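Local coordinates for possible periplasmic protein (Campylobacter jejuni, PDB 3RGC) that acts as a SurA-like chaperone in the periplasm and may also have peptidyl-prolyl cis-trans isomerase activity, at residues A2-V7 / I12-I17; V34-K39 / I245-L250; I50-L55 / K95-R100; R100-K105 / D236-L241. All blocks are in the same frame, centred on the assembly; numbering follows the deposited sequence.

Contact 1 (A2-V7 / I12-I17); sequences AIAVVV and ITTYDI
Ile12 meets Val5 and Val7 with CB, CG1 and CD1. Its CB lies 4.2 Å from Val5 CB on the shared face of the sheet and also borders Val5 O, and CG1 passes that same carbonyl oxygen. With CG1 set beside the backbone N (chi1 -61°) and the chain extended beyond it, the tip CD1 reaches Val7 CG2 at 3.6 Å, while the CG2 branch turns to Leu35 of helix 30-48. The backbones of 2-7 and 12-17 pair as a tight antiparallel hairpin with a classic beta bulge. Ile12 O accepts from both Ala4 N (2.8 Å) and Val5 N (3.1 Å), each donor lying in the carbonyl plane, and Ile12 N returns a bond to Val5 O. Ala4, the extra residue of the bulge, sends its CB to Ile17 CD1 at 3.6 Å. Strand 10-13 then gives way to helix 14-23 at Thr13, where a capping box forms: Thr13 OG1 receives Asp16 N, and Thr13 N donates to Asp16 OD2 from above the carboxylate plane. At the open end of the hairpin, Thr14 makes two bonds to Ala2: Thr14 N donates to Ala2 O (2.8 Å) and Thr14 OG1 accepts from Ala2 N. Backbone bonds thus fix the bulge, and the Thr13 and Asp16 side chains start the helix, while Ile12 and Ile17 pack against Leu35 of helix 30-48.

Contact 2 (V34-K39 / I245-L250); sequences VLINEK and INIEYL
The 2.8 Å bond from Glu38 N to Val34 O belongs to the helical turn that presents Ile36 to Ile247, and between these two isoleucines the meeting is apolar. Ile36 points toward the strand; with CG1 beside the backbone N (chi1 -63°), CG2 lies anti to it and comes within 3.7 Å of Ile247 CD1. The chain of Ile247 is extended, so that its CD1 is the outermost carbon and does the touching; the two isoleucine side chains meet at about a right angle. Strand 247-249 forms one outer strand of a three-stranded antiparallel sheet whose central strand is 3-7. The C-terminal end of the chain has thereby come back to the N-terminal hairpin, consistent with SurA-like chaperones, in which a C-terminal segment completes the N-terminal domain. Backbone bonds of Glu248 with Val6 and of Leu250 with Ala4 hold the strand in place, and Ile247 also packs on Val5. Two residues further on, Tyr249 starts off beside the helix, but its hydroxyl swings closer, with OH 4.4 Å from Ile36 CD1, a loose approach beside its packing on Leu32.

Contact 3 (I50-L55 / K95-R100); sequences IVVNDL and KDLEKR
Residues 50-52 run in extended form past helix 86-107, closest at Val52 and Glu98, whose CA atoms are 6.1 Å apart. Val52 aims its side chain at the helix. CG1 stands anti to the backbone N (chi1 179°), which leaves CG2 beside that N and directed at Glu98. There it meets Glu98 CG at 3.4 Å, the two side chains slanting across one another, and it also rests on Leu97 CB at 4.2 Å. Two residues earlier, Ile50 CG2 lies 3.6 Å from Glu98 O, an apolar methyl against a helix carbonyl. The extended chain of Glu98 carries its carboxylate onward to a water. That water accepts from Val52 N at 3.1 Å and donates to Glu98 OE2 at 2.6 Å. Around this pairing Met45 of helix 30-48 packs on both Ile50 and Glu98, and Lys101 bonds to Val51 O. The segment 50-55 leads from helix 30-48 into helix 54-67 along the flank of helix 86-107, all within the SurA-like N-terminal domain. Glu98 thus packs through its methylenes and meets the Val52 N-H through water.

Contact 4 (R100-K105 / D236-L241); sequences RKLYEK and DYFDKL
Leu102 is the first residue along 100-105 to meet Phe238. Its side chain is directed at the second helix, and CD2 comes up to Phe238 CZ at 4.4 Å, approaching the edge of the phenyl ring near its plane. Tyr103 follows and makes the closer approach. It leaves the backbone to one side of the partner helix, but with CG set beside the backbone N (chi1 -65°) the ring extends that way, bringing CE1 to 3.4 Å from Phe238 CE2 and 3.9 Å from Phe238 CZ. The rings meet rim to rim: their centroids are 5.8 Å apart, their planes are turned 64° to each other, and neither lies over the other's face. Phe238 CE2 sits at the edge of the tyrosine ring, near its plane. These few carbons join helix 86-107 of the SurA-like N-terminal domain to the long helix 218-244, which leads back toward the N-terminal sheet. Further along the first segment, Lys105 turns to Ile50 instead. On the other helix, Phe238 has Tyr237 CD2 4.2 Å above the centre of one face, and Met40 and Ile106 also touch its side chain. Tyr237 reaches beyond the pair to bond through its OH with Gln44 of helix 30-48, while Tyr103 rests on Arg230 and Ile234 of helix 218-244.

How the contacts relate
From the N terminus, contact 1 closes first, a short hairpin that runs straight into helix 14-23. The chain then enters helix 30-48, where contact 2 opens; its loop closes only near the C terminus. Inside that loop contacts 3 and 4 follow in series, contact 3 closing on helix 86-107 just before contact 4 opens on the same helix, with Arg100 common to both. Contact 4 closes a loop of 130 residues that includes the probably FKBP-like part and brings helix 218-244 back, after which strand 247-249 joins contact 2 to contact 1 by pairing with strand 3-7. Both ends of the chain meet in the sheet that helix 30-48 packs against.

Contact 1 (A2-V7 / I12-I17)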
loop_
_atom_site.group_PDB
_atom_site.type_symbol
_atom_site.label_atom_id
_atom_site.label_comp_id
_atom_site.label_asym_id
_atom_site.label_seq_id
_atom_site.Cartn_x
_atom_site.Cartn_y
_atom_site.Cartn_z
ATOM N N ALA B 2 13.560 47.437 22.622
ATOM C CA ALA B 2 12.606 48.473 22.244
ATOM C C ALA B 2 11.546 47.842 21.370
ATOM O O ALA B 2 11.740 46.756 20.824
ATOM C CB ALA B 2 13.297 49.640 21.510
ATOM N N ILE B 3 10.409 48.507 21.249
ATOM C CA ILE B 3 9.350 47.973 20.415
ATOM C C ILE B 3 9.525 48.465 18.978
ATOM O O ILE B 3 9.661 49.661 18.727
ATOM C CB ILE B 3 7.950 48.320 20.953
ATOM C CG1 ILE B 3 6.942 48.291 19.805
ATOM C CG2 ILE B 3 7.963 49.683 21.623
ATOM C CD1 ILE B 3 5.528 48.226 20.249
ATOM N N ALA B 4 9.532 47.524 18.043
ATOM C CA ALA B 4 9.830 47.839 16.657
ATOM C C ALA B 4 8.548 47.936 15.837
ATOM O O ALA B 4 8.433 48.778 14.937
ATOM C CB ALA B 4 10.763 46.779 16.073
ATOM N N VAL B 5 7.592 47.066 16.146
ATOM C CA VAL B 5 6.344 46.992 15.391
ATOM C C VAL B 5 5.158 46.671 16.310
ATOM O O VAL B 5 5.278 45.913 17.269
ATOM C CB VAL B 5 6.426 45.920 14.261
ATOM C CG1 VAL B 5 5.203 45.998 13.338
ATOM C CG2 VAL B 5 7.709 46.075 13.453
ATOM N N VAL B 6 4.017 47.275 16.025
ATOM C CA VAL B 6 2.801 46.935 16.725
ATOM C C VAL B 6 1.892 46.380 15.656
ATOM O O VAL B 6 1.808 46.943 14.571
ATOM C CB VAL B 6 2.168 48.180 17.370
ATOM C CG1 VAL B 6 1.018 47.795 18.263
ATOM C CG2 VAL B 6 3.202 48.919 18.172
ATOM N N VAL B 7 1.257 45.247 15.945
ATOM C CA VAL B 7 0.332 44.605 15.018
ATOM C C VAL B 7 -1.002 44.478 15.732
ATOM O O VAL B 7 -1.083 43.879 16.806
ATOM C CB VAL B 7 0.827 43.218 14.595
ATOM C CG1 VAL B 7 -0.158 42.571 13.596
ATOM C CG2 VAL B 7 2.215 43.323 14.004
ATOM N N ILE B 12 5.870 44.019 18.905
ATOM C CA ILE B 12 6.944 43.124 18.498
ATOM C C ILE B 12 8.227 43.857 18.777
ATOM O O ILE B 12 8.455 44.939 18.242
ATOM C CB ILE B 12 6.901 42.821 16.993
ATOM C CG1 ILE B 12 5.587 42.135 16.614
ATOM C CG2 ILE B 12 8.116 41.980 16.597
ATOM C CD1 ILE B 12 5.387 41.944 15.105
ATOM N N THR B 13 9.059 43.283 19.630
ATOM C CA THR B 13 10.227 43.988 20.123
ATOM C C THR B 13 11.440 43.638 19.290
ATOM O O THR B 13 11.463 42.620 18.597
ATOM C CB THR B 13 10.535 43.615 21.588
ATOM O OG1 THR B 13 10.983 42.253 21.655
ATOM C CG2 THR B 13 9.311 43.783 22.443
ATOM N N THR B 14 12.459 44.478 19.375
ATOM C CA THR B 14 13.725 44.164 18.728
ATOM C C THR B 14 14.295 42.860 19.281
ATOM O O THR B 14 15.035 42.149 18.588
ATOM C CB THR B 14 14.722 45.304 18.898
ATOM O OG1 THR B 14 14.820 45.645 20.286
ATOM C CG2 THR B 14 14.239 46.533 18.121
ATOM N N TYR B 15 13.928 42.534 20.520
ATOM C CA TYR B 15 14.358 41.278 21.123
ATOM C C TYR B 15 13.706 40.095 20.407
ATOM O O TYR B 15 14.393 39.163 19.998
ATOM C CB TYR B 15 14.039 41.251 22.617
ATOM N N ASP B 16 12.385 40.147 20.239
ATOM C CA ASP B 16 11.666 39.126 19.482
ATOM C C ASP B 16 12.280 38.893 18.108
ATOM O O ASP B 16 12.526 37.754 17.721
ATOM C CB ASP B 16 10.195 39.507 19.294
ATOM C CG ASP B 16 9.467 39.687 20.599
ATOM O OD1 ASP B 16 9.876 39.073 21.602
ATOM O OD2 ASP B 16 8.476 40.441 20.622
ATOM N N ILE B 17 12.492 39.977 17.366
ATOM C CA ILE B 17 13.080 39.894 16.033
ATOM C C ILE B 17 14.436 39.228 16.128
ATOM O O ILE B 17 14.785 38.380 15.310
ATOM C CB ILE B 17 13.253 41.292 15.392
ATOM C CG1 ILE B 17 11.897 41.927 15.104
ATOM C CG2 ILE B 17 14.037 41.198 14.090
ATOM C CD1 ILE B 17 11.910 43.429 15.224
#

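Contact 2 (V34-K39 / I245-L250)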
loop_
_atom_site.group_PDB
_atom_site.type_symbol
_atom_site.label_atom_id
_atom_site.label_comp_id
_atom_site.label_asym_id
_atom_site.label_seq_id
_atom_site.Cartn_x
_atom_site.Cartn_y
_atom_site.Cartn_z
ATOM N N VAL B 34 7.545 36.568 9.829
ATOM C CA VAL B 34 7.061 35.521 10.725
ATOM C C VAL B 34 6.356 36.127 11.930
ATOM O O VAL B 34 5.227 35.752 12.265
ATOM C CB VAL B 34 8.213 34.637 11.230
ATOM C CG1 VAL B 34 7.814 33.929 12.513
ATOM C CG2 VAL B 34 8.612 33.640 10.169
ATOM N N LEU B 35 7.026 37.078 12.575
ATOM C CA LEU B 35 6.484 37.704 13.771
ATOM C C LEU B 35 5.182 38.437 13.467
ATOM O O LEU B 35 4.257 38.426 14.278
ATOM C CB LEU B 35 7.515 38.643 14.404
ATOM C CG LEU B 35 8.607 37.971 15.241
ATOM C CD1 LEU B 35 9.647 38.981 15.685
ATOM C CD2 LEU B 35 7.994 37.287 16.461
ATOM N N ILE B 36 5.092 39.050 12.288
ATOM C CA ILE B 36 3.867 39.759 11.931
ATOM C C ILE B 36 2.737 38.751 11.797
ATOM O O ILE B 36 1.675 38.921 12.382
ATOM C CB ILE B 36 3.997 40.580 10.638
ATOM C CG1 ILE B 36 5.043 41.684 10.800
ATOM C CG2 ILE B 36 2.665 41.182 10.253
ATOM C CD1 ILE B 36 5.001 42.694 9.705
ATOM N N ASN B 37 2.979 37.680 11.056
ATOM C CA ASN B 37 1.969 36.634 10.920
ATOM C C ASN B 37 1.623 35.943 12.246
ATOM O O ASN B 37 0.465 35.616 12.486
ATOM C CB ASN B 37 2.389 35.607 9.862
ATOM C CG ASN B 37 1.366 34.503 9.681
ATOM O OD1 ASN B 37 0.376 34.663 8.962
ATOM N ND2 ASN B 37 1.606 33.366 10.328
ATOM N N GLU B 38 2.609 35.717 13.112
ATOM C CA GLU B 38 2.303 35.109 14.410
ATOM C C GLU B 38 1.366 35.984 15.212
ATOM O O GLU B 38 0.496 35.487 15.910
ATOM C CB GLU B 38 3.556 34.867 15.229
ATOM C CG GLU B 38 4.286 33.594 14.887
ATOM C CD GLU B 38 5.426 33.335 15.847
ATOM O OE1 GLU B 38 5.508 34.059 16.868
ATOM O OE2 GLU B 38 6.235 32.416 15.581
ATOM N N LYS B 39 1.540 37.295 15.128
ATOM C CA LYS B 39 0.653 38.172 15.893
ATOM C C LYS B 39 -0.762 38.145 15.328
ATOM O O LYS B 39 -1.728 38.204 16.077
ATOM C CB LYS B 39 1.185 39.599 15.950
ATOM C CG LYS B 39 2.535 39.720 16.623
ATOM C CD LYS B 39 2.523 39.043 17.978
ATOM C CE LYS B 39 3.856 39.191 18.677
ATOM N NZ LYS B 39 3.846 38.504 20.001
ATOM N N ILE B 245 -5.868 45.266 9.074
ATOM C CA ILE B 245 -5.218 45.577 10.345
ATOM C C ILE B 245 -4.162 46.650 10.193
ATOM O O ILE B 245 -3.551 46.791 9.133
ATOM C CB ILE B 245 -4.555 44.346 10.993
ATOM C CG1 ILE B 245 -3.443 43.810 10.097
ATOM C CG2 ILE B 245 -5.589 43.267 11.298
ATOM C CD1 ILE B 245 -2.894 42.500 10.564
ATOM N N ASN B 246 -3.944 47.395 11.273
ATOM C CA ASN B 246 -2.874 48.387 11.319
ATOM C C ASN B 246 -1.531 47.801 11.755
ATOM O O ASN B 246 -1.398 47.217 12.834
ATOM C CB ASN B 246 -3.267 49.571 12.200
ATOM C CG ASN B 246 -4.116 49.155 13.378
ATOM O OD1 ASN B 246 -4.040 48.013 13.842
ATOM N ND2 ASN B 246 -4.942 50.076 13.866
ATOM N N ILE B 247 -0.545 47.950 10.883
ATOM C CA ILE B 247 0.808 47.493 11.132
ATOM C C ILE B 247 1.684 48.731 11.078
ATOM O O ILE B 247 1.882 49.311 10.010
ATOM C CB ILE B 247 1.272 46.508 10.034
ATOM C CG1 ILE B 247 0.478 45.193 10.113
ATOM C CG2 ILE B 247 2.774 46.271 10.123
ATOM C CD1 ILE B 247 0.846 44.178 9.043
ATOM N N GLU B 248 2.190 49.156 12.227
ATOM C CA GLU B 248 2.968 50.377 12.274
ATOM C C GLU B 248 4.395 50.110 12.708
ATOM O O GLU B 248 4.630 49.474 13.731
ATOM C CB GLU B 248 2.315 51.382 13.228
ATOM C CG GLU B 248 0.865 51.694 12.907
ATOM C CD GLU B 248 0.373 52.943 13.620
ATOM O OE1 GLU B 248 1.222 53.679 14.171
ATOM O OE2 GLU B 248 -0.855 53.188 13.632
ATOM N N TYR B 249 5.344 50.606 11.928
ATOM C CA TYR B 249 6.752 50.559 12.307
ATOM C C TYR B 249 7.042 51.751 13.215
ATOM O O TYR B 249 6.565 52.859 12.947
ATOM C CB TYR B 249 7.665 50.595 11.066
ATOM C CG TYR B 249 7.643 49.331 10.233
ATOM C CD1 TYR B 249 8.768 48.528 10.128
ATOM C CD2 TYR B 249 6.491 48.940 9.554
ATOM C CE1 TYR B 249 8.748 47.373 9.371
ATOM C CE2 TYR B 249 6.457 47.781 8.794
ATOM C CZ TYR B 249 7.587 46.999 8.707
ATOM O OH TYR B 249 7.566 45.843 7.948
ATOM N N LEU B 250 7.809 51.524 14.287
ATOM C CA LEU B 250 8.099 52.578 15.267
ATOM C C LEU B 250 9.500 53.177 15.107
ATOM O O LEU B 250 10.422 52.530 14.584
ATOM C CB LEU B 250 7.919 52.075 16.716
ATOM C CG LEU B 250 6.495 52.055 17.296
ATOM C CD1 LEU B 250 5.577 51.144 16.484
ATOM C CD2 LEU B 250 6.500 51.631 18.756
#

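Contact 3 (I50-L55 / K95-R100)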
loop_
_atom_site.group_PDB
_atom_site.type_symbol
_atom_site.label_atom_id
_atom_site.label_comp_id
_atom_site.label_asym_id
_atom_site.label_seq_id
_atom_site.Cartn_x
_atom_site.Cartn_y
_atom_site.Cartn_z
ATOM N N ILE B 50 -10.015 30.196 20.386
ATOM C CA ILE B 50 -9.225 28.994 20.213
ATOM C C ILE B 50 -8.486 28.757 21.507
ATOM O O ILE B 50 -7.928 29.689 22.064
ATOM C CB ILE B 50 -8.183 29.154 19.085
ATOM C CG1 ILE B 50 -8.866 29.475 17.759
ATOM C CG2 ILE B 50 -7.344 27.892 18.947
ATOM C CD1 ILE B 50 -9.936 28.464 17.367
ATOM N N VAL B 51 -8.478 27.514 21.984
ATOM C CA VAL B 51 -7.726 27.160 23.189
ATOM C C VAL B 51 -7.412 25.651 23.276
ATOM O O VAL B 51 -8.157 24.822 22.771
ATOM C CB VAL B 51 -8.473 27.621 24.471
ATOM C CG1 VAL B 51 -9.683 26.753 24.707
ATOM C CG2 VAL B 51 -7.558 27.568 25.664
ATOM N N VAL B 52 -6.308 25.321 23.942
ATOM C CA VAL B 52 -5.888 23.948 24.187
ATOM C C VAL B 52 -5.652 23.649 25.695
ATOM O O VAL B 52 -4.808 24.276 26.335
ATOM C CB VAL B 52 -4.581 23.674 23.433
ATOM C CG1 VAL B 52 -4.105 22.262 23.699
ATOM C CG2 VAL B 52 -4.753 23.957 21.936
ATOM N N ASN B 53 -6.412 22.695 26.234
ATOM C CA ASN B 53 -6.256 22.156 27.591
ATOM C C ASN B 53 -4.967 21.411 27.774
ATOM O O ASN B 53 -4.371 20.927 26.813
ATOM C CB ASN B 53 -7.291 21.038 27.829
ATOM C CG ASN B 53 -8.629 21.553 28.097
ATOM O OD1 ASN B 53 -9.569 21.234 27.395
ATOM N ND2 ASN B 53 -8.746 22.373 29.130
ATOM N N ASP B 54 -4.619 21.183 29.032
ATOM C CA ASP B 54 -3.602 20.205 29.357
ATOM C C ASP B 54 -4.043 18.796 28.982
ATOM O O ASP B 54 -3.238 18.024 28.475
ATOM C CB ASP B 54 -3.232 20.302 30.824
ATOM C CG ASP B 54 -2.449 21.567 31.125
ATOM O OD1 ASP B 54 -1.203 21.484 31.214
ATOM O OD2 ASP B 54 -3.076 22.647 31.236
ATOM N N LEU B 55 -5.318 18.472 29.190
ATOM C CA LEU B 55 -5.824 17.151 28.806
ATOM C C LEU B 55 -5.871 16.931 27.296
ATOM O O LEU B 55 -5.526 15.862 26.830
ATOM C CB LEU B 55 -7.193 16.851 29.416
ATOM C CG LEU B 55 -7.299 16.932 30.943
ATOM C CD1 LEU B 55 -8.664 16.445 31.388
ATOM C CD2 LEU B 55 -6.201 16.141 31.628
ATOM N N LYS B 95 1.647 24.813 21.039
ATOM C CA LYS B 95 1.475 25.911 20.094
ATOM C C LYS B 95 1.103 25.427 18.696
ATOM O O LYS B 95 0.285 26.050 18.022
ATOM C CB LYS B 95 2.727 26.781 20.037
ATOM C CG LYS B 95 2.829 27.749 21.198
ATOM C CD LYS B 95 4.198 28.404 21.275
ATOM C CE LYS B 95 4.288 29.313 22.488
ATOM N NZ LYS B 95 5.696 29.649 22.837
ATOM N N ASP B 96 1.716 24.329 18.260
ATOM C CA ASP B 96 1.317 23.663 17.023
ATOM C C ASP B 96 -0.161 23.259 17.035
ATOM O O ASP B 96 -0.843 23.357 16.009
ATOM C CB ASP B 96 2.166 22.409 16.786
ATOM C CG ASP B 96 3.641 22.723 16.618
ATOM O OD1 ASP B 96 3.964 23.874 16.242
ATOM O OD2 ASP B 96 4.477 21.815 16.855
ATOM N N LEU B 97 -0.648 22.784 18.180
ATOM C CA LEU B 97 -2.050 22.367 18.281
ATOM C C LEU B 97 -2.992 23.561 18.264
ATOM O O LEU B 97 -4.073 23.493 17.674
ATOM C CB LEU B 97 -2.310 21.551 19.543
ATOM C CG LEU B 97 -1.688 20.159 19.662
ATOM C CD1 LEU B 97 -1.799 19.658 21.108
ATOM C CD2 LEU B 97 -2.355 19.192 18.701
ATOM N N GLU B 98 -2.596 24.636 18.940
ATOM C CA GLU B 98 -3.389 25.851 18.941
ATOM C C GLU B 98 -3.505 26.343 17.503
ATOM O O GLU B 98 -4.599 26.673 17.041
ATOM C CB GLU B 98 -2.754 26.928 19.826
ATOM C CG GLU B 98 -2.848 26.671 21.312
ATOM C CD GLU B 98 -1.929 27.589 22.124
ATOM O OE1 GLU B 98 -0.819 27.890 21.641
ATOM O OE2 GLU B 98 -2.312 28.013 23.238
ATOM N N LYS B 99 -2.377 26.366 16.796
ATOM C CA LYS B 99 -2.353 26.769 15.395
ATOM C C LYS B 99 -3.200 25.828 14.538
ATOM O O LYS B 99 -3.900 26.278 13.621
ATOM C CB LYS B 99 -0.920 26.835 14.847
ATOM C CG LYS B 99 -0.068 27.994 15.385
ATOM C CD LYS B 99 1.353 27.976 14.775
ATOM C CE LYS B 99 2.282 28.978 15.448
ATOM N NZ LYS B 99 2.793 30.011 14.483
ATOM N N ARG B 100 -3.149 24.533 14.835
ATOM C CA ARG B 100 -3.976 23.578 14.094
ATOM C C ARG B 100 -5.465 23.792 14.362
ATOM O O ARG B 100 -6.263 23.762 13.424
ATOM C CB ARG B 100 -3.583 22.122 14.372
ATOM C CG ARG B 100 -2.526 21.592 13.414
ATOM C CD ARG B 100 -2.362 20.078 13.490
ATOM N NE ARG B 100 -1.646 19.653 14.689
ATOM C CZ ARG B 100 -0.342 19.835 14.881
ATOM N NH1 ARG B 100 0.390 20.448 13.959
ATOM N NH2 ARG B 100 0.227 19.412 16.003
HETATM O O HOH W 1 -4.530 27.774 24.592
#

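Contact 4 (R100-K105 / D236-L241)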
loop_
_atom_site.group_PDB
_atom_site.type_symbol
_atom_site.label_atom_id
_atom_site.label_comp_id
_atom_site.label_asym_id
_atom_site.label_seq_id
_atom_site.Cartn_x
_atom_site.Cartn_y
_atom_site.Cartn_z
ATOM N N ARG B 100 -3.149 24.533 14.835
ATOM C CA ARG B 100 -3.976 23.578 14.094
ATOM C C ARG B 100 -5.465 23.792 14.362
ATOM O O ARG B 100 -6.263 23.762 13.424
ATOM C CB ARG B 100 -3.583 22.122 14.372
ATOM C CG ARG B 100 -2.526 21.592 13.414
ATOM C CD ARG B 100 -2.362 20.078 13.490
ATOM N NE ARG B 100 -1.646 19.653 14.689
ATOM C CZ ARG B 100 -0.342 19.835 14.881
ATOM N NH1 ARG B 100 0.390 20.448 13.959
ATOM N NH2 ARG B 100 0.227 19.412 16.003
ATOM N N LYS B 101 -5.843 24.020 15.626
ATOM C CA LYS B 101 -7.241 24.340 15.926
ATOM C C LYS B 101 -7.678 25.602 15.155
ATOM O O LYS B 101 -8.778 25.656 14.608
ATOM C CB LYS B 101 -7.475 24.518 17.427
ATOM C CG LYS B 101 -7.726 23.233 18.204
ATOM C CD LYS B 101 -8.131 23.540 19.641
ATOM C CE LYS B 101 -8.798 22.352 20.304
ATOM N NZ LYS B 101 -9.585 22.769 21.515
ATOM N N LEU B 102 -6.788 26.594 15.086
ATOM C CA LEU B 102 -7.082 27.875 14.435
ATOM C C LEU B 102 -7.387 27.688 12.957
ATOM O O LEU B 102 -8.401 28.176 12.449
ATOM C CB LEU B 102 -5.905 28.860 14.610
ATOM C CG LEU B 102 -5.973 30.108 13.724
ATOM C CD1 LEU B 102 -7.221 30.910 14.053
ATOM C CD2 LEU B 102 -4.717 30.999 13.811
ATOM N N TYR B 103 -6.512 26.969 12.264
ATOM C CA TYR B 103 -6.723 26.712 10.840
ATOM C C TYR B 103 -7.905 25.763 10.545
ATOM O O TYR B 103 -8.522 25.855 9.489
ATOM C CB TYR B 103 -5.427 26.230 10.186
ATOM C CG TYR B 103 -4.369 27.301 10.200
ATOM C CD1 TYR B 103 -4.538 28.460 9.482
ATOM C CD2 TYR B 103 -3.223 27.167 10.958
ATOM C CE1 TYR B 103 -3.589 29.455 9.506
ATOM C CE2 TYR B 103 -2.268 28.160 10.995
ATOM C CZ TYR B 103 -2.456 29.304 10.265
ATOM O OH TYR B 103 -1.511 30.305 10.277
ATOM N N GLU B 104 -8.218 24.856 11.465
ATOM C CA GLU B 104 -9.429 24.041 11.318
ATOM C C GLU B 104 -10.652 24.937 11.388
ATOM O O GLU B 104 -11.536 24.851 10.558
ATOM C CB GLU B 104 -9.572 23.038 12.456
ATOM C CG GLU B 104 -8.511 21.981 12.592
ATOM C CD GLU B 104 -8.638 21.237 13.924
ATOM O OE1 GLU B 104 -9.742 21.262 14.526
ATOM O OE2 GLU B 104 -7.634 20.645 14.379
ATOM N N LYS B 105 -10.712 25.769 12.427
ATOM C CA LYS B 105 -11.812 26.709 12.614
ATOM C C LYS B 105 -11.987 27.575 11.369
ATOM O O LYS B 105 -13.076 27.672 10.799
ATOM C CB LYS B 105 -11.525 27.591 13.841
ATOM C CG LYS B 105 -12.619 28.580 14.199
ATOM C CD LYS B 105 -13.909 27.856 14.575
ATOM C CE LYS B 105 -14.941 28.811 15.158
ATOM N NZ LYS B 105 -16.269 28.151 15.379
ATOM N N ASP B 236 -6.673 33.402 1.465
ATOM C CA ASP B 236 -7.537 34.542 1.219
ATOM C C ASP B 236 -7.996 35.182 2.527
ATOM O O ASP B 236 -8.083 36.409 2.643
ATOM C CB ASP B 236 -8.743 34.110 0.380
ATOM C CG ASP B 236 -9.764 35.218 0.207
ATOM O OD1 ASP B 236 -9.566 36.086 -0.669
ATOM O OD2 ASP B 236 -10.771 35.216 0.948
ATOM N N TYR B 237 -8.293 34.345 3.512
ATOM C CA TYR B 237 -8.768 34.828 4.800
ATOM C C TYR B 237 -7.701 35.714 5.445
ATOM O O TYR B 237 -8.014 36.777 5.995
ATOM C CB TYR B 237 -9.110 33.643 5.712
ATOM C CG TYR B 237 -9.663 34.046 7.061
ATOM C CD1 TYR B 237 -11.031 34.105 7.286
ATOM C CD2 TYR B 237 -8.814 34.370 8.110
ATOM C CE1 TYR B 237 -11.532 34.482 8.524
ATOM C CE2 TYR B 237 -9.302 34.741 9.334
ATOM C CZ TYR B 237 -10.659 34.796 9.539
ATOM O OH TYR B 237 -11.134 35.159 10.773
ATOM N N PHE B 238 -6.444 35.276 5.371
ATOM C CA PHE B 238 -5.334 36.076 5.891
ATOM C C PHE B 238 -4.909 37.263 5.022
ATOM O O PHE B 238 -4.468 38.278 5.556
ATOM C CB PHE B 238 -4.148 35.205 6.322
ATOM C CG PHE B 238 -4.408 34.459 7.599
ATOM C CD1 PHE B 238 -4.436 35.128 8.808
ATOM C CD2 PHE B 238 -4.689 33.105 7.586
ATOM C CE1 PHE B 238 -4.705 34.456 9.985
ATOM C CE2 PHE B 238 -4.960 32.431 8.763
ATOM C CZ PHE B 238 -4.967 33.107 9.961
ATOM N N ASP B 239 -5.073 37.174 3.704
ATOM C CA ASP B 239 -4.847 38.358 2.860
ATOM C C ASP B 239 -5.797 39.480 3.242
ATOM O O ASP B 239 -5.371 40.606 3.495
ATOM C CB ASP B 239 -5.025 38.057 1.375
ATOM C CG ASP B 239 -4.052 37.020 0.875
ATOM O OD1 ASP B 239 -2.971 36.883 1.497
ATOM O OD2 ASP B 239 -4.378 36.333 -0.129
ATOM N N LYS B 240 -7.090 39.168 3.270
ATOM C CA LYS B 240 -8.098 40.144 3.648
ATOM C C LYS B 240 -7.784 40.724 5.022
ATOM O O LYS B 240 -8.133 41.862 5.323
ATOM C CB LYS B 240 -9.485 39.508 3.677
ATOM C CG LYS B 240 -10.092 39.213 2.312
ATOM C CD LYS B 240 -11.526 38.729 2.470
ATOM C CE LYS B 240 -12.197 38.497 1.131
ATOM N NZ LYS B 240 -13.596 38.004 1.307
ATOM N N LEU B 241 -7.134 39.927 5.861
ATOM C CA LEU B 241 -6.842 40.355 7.216
ATOM C C LEU B 241 -5.622 41.266 7.219
ATOM O O LEU B 241 -5.612 42.294 7.892
ATOM C CB LEU B 241 -6.600 39.149 8.114
ATOM C CG LEU B 241 -6.845 39.412 9.594
ATOM C CD1 LEU B 241 -8.259 39.922 9.785
ATOM C CD2 LEU B 241 -6.599 38.148 10.402
#